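Local coordinates for protein cruciferin (Brassica napus, PDB 3KGL) that probably serves as a seed storage protein, an 11S globulin that would supply nutrients to the seedling, at residues 145-157 against 284-296. Numbering follows the deposited sequence.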
loop_
_atom_site.group_PDB
_atom_site.type_symbol
_atom_site.label_atom_id
_atom_site.label_comp_id
_atom_site.label_asym_id
_atom_site.label_seq_id
_atom_site.Cartn_x
_atom_site.Cartn_y
_atom_site.Cartn_z
ATOM N N LYS A 145 -11.429 23.684 18.690
ATOM C CA LYS A 145 -10.939 23.473 20.041
ATOM C C LYS A 145 -9.442 23.728 20.130
ATOM O O LYS A 145 -8.646 23.130 19.399
ATOM C CB LYS A 145 -11.266 22.055 20.519
ATOM C CG LYS A 145 -10.482 21.607 21.748
ATOM C CD LYS A 145 -11.075 20.344 22.377
ATOM C CE LYS A 145 -12.386 20.635 23.103
ATOM N NZ LYS A 145 -12.812 19.520 24.000
ATOM N N VAL A 146 -9.071 24.637 21.021
ATOM C CA VAL A 146 -7.675 24.863 21.351
ATOM C C VAL A 146 -7.332 24.065 22.596
ATOM O O VAL A 146 -7.800 24.378 23.689
ATOM C CB VAL A 146 -7.401 26.338 21.634
ATOM C CG1 VAL A 146 -6.022 26.508 22.248
ATOM C CG2 VAL A 146 -7.529 27.143 20.364
ATOM N N GLU A 147 -6.520 23.030 22.420
ATOM C CA GLU A 147 -6.101 22.165 23.512
ATOM C C GLU A 147 -4.857 22.722 24.223
ATOM O O GLU A 147 -4.131 23.540 23.658
ATOM C CB GLU A 147 -5.832 20.750 22.981
ATOM C CG GLU A 147 -7.092 19.953 22.641
ATOM C CD GLU A 147 -6.917 19.041 21.425
ATOM O OE1 GLU A 147 -7.111 19.519 20.281
ATOM O OE2 GLU A 147 -6.607 17.842 21.616
ATOM N N HIS A 148 -4.641 22.307 25.474
ATOM C CA HIS A 148 -3.390 22.587 26.168
ATOM C C HIS A 148 -2.526 21.344 26.073
ATOM O O HIS A 148 -3.030 20.219 26.141
ATOM C CB HIS A 148 -3.617 22.951 27.636
ATOM C CG HIS A 148 -2.362 23.346 28.361
ATOM N ND1 HIS A 148 -1.711 22.507 29.241
ATOM C CD2 HIS A 148 -1.644 24.497 28.336
ATOM C CE1 HIS A 148 -0.644 23.122 29.722
ATOM N NE2 HIS A 148 -0.580 24.330 29.188
ATOM N N ILE A 149 -1.226 21.552 25.904
ATOM C CA ILE A 149 -0.282 20.449 25.810
ATOM C C ILE A 149 0.868 20.627 26.794
ATOM O O ILE A 149 1.323 21.749 27.046
ATOM C CB ILE A 149 0.279 20.300 24.386
ATOM C CG1 ILE A 149 0.811 21.641 23.881
ATOM C CG2 ILE A 149 -0.787 19.779 23.452
ATOM C CD1 ILE A 149 1.545 21.539 22.581
ATOM N N ARG A 150 1.313 19.507 27.357
ATOM C CA ARG A 150 2.416 19.482 28.312
ATOM C C ARG A 150 3.314 18.333 27.926
ATOM O O ARG A 150 2.930 17.500 27.118
ATOM C CB ARG A 150 1.906 19.259 29.743
ATOM C CG ARG A 150 0.835 18.182 29.861
ATOM C CD ARG A 150 0.972 17.350 31.128
ATOM N NE ARG A 150 -0.098 16.358 31.197
ATOM C CZ ARG A 150 -0.015 15.186 31.820
ATOM N NH1 ARG A 150 1.102 14.840 32.457
ATOM N NH2 ARG A 150 -1.052 14.347 31.791
ATOM N N THR A 151 4.495 18.270 28.528
ATOM C CA THR A 151 5.461 17.230 28.196
ATOM C C THR A 151 4.872 15.820 28.316
ATOM O O THR A 151 4.193 15.497 29.288
ATOM C CB THR A 151 6.742 17.383 29.024
ATOM O OG1 THR A 151 7.448 18.553 28.578
ATOM C CG2 THR A 151 7.636 16.172 28.868
ATOM N N GLY A 152 5.112 14.999 27.299
ATOM C CA GLY A 152 4.632 13.633 27.294
ATOM C C GLY A 152 3.389 13.424 26.448
ATOM O O GLY A 152 3.033 12.287 26.119
ATOM N N ASP A 153 2.712 14.511 26.103
ATOM C CA ASP A 153 1.551 14.402 25.236
ATOM C C ASP A 153 1.987 13.806 23.901
ATOM O O ASP A 153 3.023 14.166 23.355
ATOM C CB ASP A 153 0.883 15.765 25.002
ATOM C CG ASP A 153 0.077 16.253 26.198
ATOM O OD1 ASP A 153 -0.401 15.416 26.998
ATOM O OD2 ASP A 153 -0.087 17.489 26.325
ATOM N N THR A 154 1.185 12.889 23.381
ATOM C CA THR A 154 1.434 12.315 22.078
ATOM C C THR A 154 0.251 12.627 21.162
ATOM O O THR A 154 -0.866 12.185 21.409
ATOM C CB THR A 154 1.664 10.812 22.197
ATOM O OG1 THR A 154 2.555 10.566 23.293
ATOM C CG2 THR A 154 2.271 10.252 20.906
ATOM N N ILE A 155 0.511 13.405 20.114
ATOM C CA ILE A 155 -0.526 13.896 19.205
ATOM C C ILE A 155 -0.561 13.152 17.871
ATOM O O ILE A 155 0.488 12.835 17.313
ATOM C CB ILE A 155 -0.318 15.394 18.894
ATOM C CG1 ILE A 155 -0.817 16.267 20.049
ATOM C CG2 ILE A 155 -0.989 15.767 17.577
ATOM C CD1 ILE A 155 0.269 16.679 21.000
ATOM N N ALA A 156 -1.764 12.891 17.351
ATOM C CA ALA A 156 -1.916 12.274 16.028
ATOM C C ALA A 156 -2.608 13.183 15.011
ATOM O O ALA A 156 -3.536 13.932 15.341
ATOM C CB ALA A 156 -2.634 10.957 16.123
ATOM N N THR A 157 -2.143 13.100 13.769
ATOM C CA THR A 157 -2.623 13.967 12.713
ATOM C C THR A 157 -2.809 13.232 11.394
ATOM O O THR A 157 -1.876 12.641 10.869
ATOM C CB THR A 157 -1.690 15.172 12.527
ATOM O OG1 THR A 157 -2.249 16.300 13.206
ATOM C CG2 THR A 157 -1.524 15.516 11.053
ATOM N N SER A 284 -15.120 13.331 16.249
ATOM C CA SER A 284 -14.802 13.728 17.609
ATOM C C SER A 284 -14.182 12.562 18.367
ATOM O O SER A 284 -14.570 12.262 19.495
ATOM C CB SER A 284 -16.049 14.244 18.327
ATOM O OG SER A 284 -17.157 13.397 18.087
ATOM N N ALA A 285 -13.221 11.899 17.733
ATOM C CA ALA A 285 -12.448 10.869 18.409
ATOM C C ALA A 285 -11.369 11.533 19.254
ATOM O O ALA A 285 -11.135 12.738 19.136
ATOM C CB ALA A 285 -11.819 9.921 17.400
ATOM N N ARG A 286 -10.720 10.745 20.107
ATOM C CA ARG A 286 -9.597 11.222 20.909
ATOM C C ARG A 286 -8.304 11.108 20.092
ATOM O O ARG A 286 -7.973 10.028 19.594
ATOM C CB ARG A 286 -9.489 10.413 22.207
ATOM C CG ARG A 286 -8.750 11.110 23.340
ATOM C CD ARG A 286 -8.328 10.122 24.420
ATOM N NE ARG A 286 -7.730 10.792 25.577
ATOM C CZ ARG A 286 -6.815 10.241 26.374
ATOM N NH1 ARG A 286 -6.379 9.009 26.134
ATOM N NH2 ARG A 286 -6.326 10.924 27.408
ATOM N N CYS A 287 -7.589 12.222 19.944
ATOM C CA CYS A 287 -6.380 12.261 19.123
ATOM C C CYS A 287 -5.102 12.606 19.908
ATOM O O CYS A 287 -4.002 12.461 19.386
ATOM C CB CYS A 287 -6.565 13.203 17.923
ATOM S SG CYS A 287 -7.375 12.465 16.443
ATOM N N THR A 288 -5.248 13.053 21.158
ATOM C CA THR A 288 -4.099 13.331 22.036
ATOM C C THR A 288 -4.055 12.341 23.206
ATOM O O THR A 288 -5.072 11.745 23.558
ATOM C CB THR A 288 -4.151 14.763 22.630
ATOM O OG1 THR A 288 -4.723 15.674 21.683
ATOM C CG2 THR A 288 -2.765 15.236 22.998
ATOM N N ASP A 289 -2.885 12.176 23.818
ATOM C CA ASP A 289 -2.731 11.251 24.942
ATOM C C ASP A 289 -1.372 11.455 25.610
ATOM O O ASP A 289 -0.419 11.857 24.954
ATOM C CB ASP A 289 -2.880 9.802 24.466
ATOM C CG ASP A 289 -3.342 8.863 25.576
ATOM O OD1 ASP A 289 -3.002 9.106 26.755
ATOM O OD2 ASP A 289 -4.048 7.880 25.274
ATOM N N ASN A 290 -1.268 11.184 26.907
ATOM C CA ASN A 290 0.002 11.409 27.603
ATOM C C ASN A 290 0.747 10.138 28.014
ATOM O O ASN A 290 0.253 9.335 28.809
ATOM C CB ASN A 290 -0.165 12.357 28.797
ATOM C CG ASN A 290 1.166 12.821 29.355
ATOM O OD1 ASN A 290 1.872 12.055 30.019
ATOM N ND2 ASN A 290 1.524 14.082 29.081
ATOM N N LEU A 291 1.950 9.979 27.466
ATOM C CA LEU A 291 2.733 8.763 27.638
ATOM C C LEU A 291 3.615 8.808 28.878
ATOM O O LEU A 291 4.170 7.786 29.282
ATOM C CB LEU A 291 3.581 8.504 26.395
ATOM C CG LEU A 291 2.809 7.914 25.226
ATOM C CD1 LEU A 291 3.753 7.550 24.109
ATOM C CD2 LEU A 291 2.042 6.706 25.720
ATOM N N ASP A 292 3.745 9.988 29.481
ATOM C CA ASP A 292 4.450 10.122 30.758
ATOM C C ASP A 292 3.572 9.711 31.948
ATOM O O ASP A 292 3.934 9.924 33.104
ATOM C CB ASP A 292 4.962 11.546 30.941
ATOM C CG ASP A 292 6.260 11.791 30.208
ATOM O OD1 ASP A 292 6.916 10.796 29.829
ATOM O OD2 ASP A 292 6.623 12.973 30.017
ATOM N N ASP A 293 2.422 9.110 31.640
ATOM C CA ASP A 293 1.480 8.614 32.639
ATOM C C ASP A 293 1.670 7.114 32.850
ATOM O O ASP A 293 1.188 6.302 32.051
ATOM C CB ASP A 293 0.045 8.888 32.180
ATOM C CG ASP A 293 -0.934 8.982 33.333
ATOM O OD1 ASP A 293 -0.792 8.214 34.318
ATOM O OD2 ASP A 293 -1.851 9.832 33.243
ATOM N N PRO A 294 2.385 6.746 33.927
ATOM C CA PRO A 294 2.718 5.373 34.337
ATOM C C PRO A 294 1.522 4.495 34.730
ATOM O O PRO A 294 1.680 3.278 34.820
ATOM C CB PRO A 294 3.620 5.586 35.555
ATOM C CG PRO A 294 4.180 6.931 35.376
ATOM C CD PRO A 294 3.091 7.737 34.750
ATOM N N SER A 295 0.361 5.095 34.972
ATOM C CA SER A 295 -0.838 4.329 35.282
ATOM C C SER A 295 -1.338 3.651 34.014
ATOM O O SER A 295 -2.200 2.774 34.063
ATOM C CB SER A 295 -1.924 5.237 35.856
ATOM O OG SER A 295 -1.519 5.793 37.096
ATOM N N ASN A 296 -0.784 4.070 32.878
ATOM C CA ASN A 296 -1.119 3.487 31.582
ATOM C C ASN A 296 0.083 2.850 30.893
ATOM O O ASN A 296 0.287 3.032 29.695
ATOM C CB ASN A 296 -1.735 4.542 30.660
ATOM C CG ASN A 296 -3.237 4.639 30.811
ATOM O OD1 ASN A 296 -3.759 4.688 31.925
ATOM N ND2 ASN A 296 -3.943 4.668 29.683
#
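Asn290 ND2 gives one hydrogen bond to Thr151 O at 3.0 Å and another to Asp153 OD1 at 3.1 Å. Both acceptors lie close to the plane of the Asn290 amide. Asp153 OD1, in contrast, is met from above its carboxylate, whose plane stands 85° from the amide. The Asn290 amide thus binds the type II turn from Arg150 to Asp153, which links two strands of the N-terminal cupin barrel. CG of Asn290 is anti to the backbone N (chi1 -168°), which carries the amide over the turn. Arg150 folds across the same amide. The two planes are only 8° apart and stacked, with ND2 over the centre of the guanidinium. Asp153 is held in turn, since its OD2 accepts the Arg150 backbone N at 2.7 Å.

The strand about 288-290 runs antiparallel to strand 153-157 and is weakly bonded. It forms one edge of the N-terminal sheet within this chain, on the segment leading into the C-terminal cupin domain. Leu291 N meets Gly152 O at 2.9 Å in a nearly straight bond, and Ala156 N binds Cys287 O further along. Next to Gly152 O, the Leu291 side chain packs against Thr154 OG1. Asp292 OD2 lies against Gly152 CA and Thr151 CG2. The other oxygen of Asp292 forms a salt bridge with Arg327 of the C-terminal domain, while Thr151 OG1 bonds to Gly72 O.

At the other end, Thr288 divides its two branches. CG2 packs alongside Ile155 CG1, at 3.7 Å. OG1 donates to Glu147 OE2 at 2.9 Å, nearly along the C-O axis, and Glu147 OE1 forms a salt bridge with Arg78.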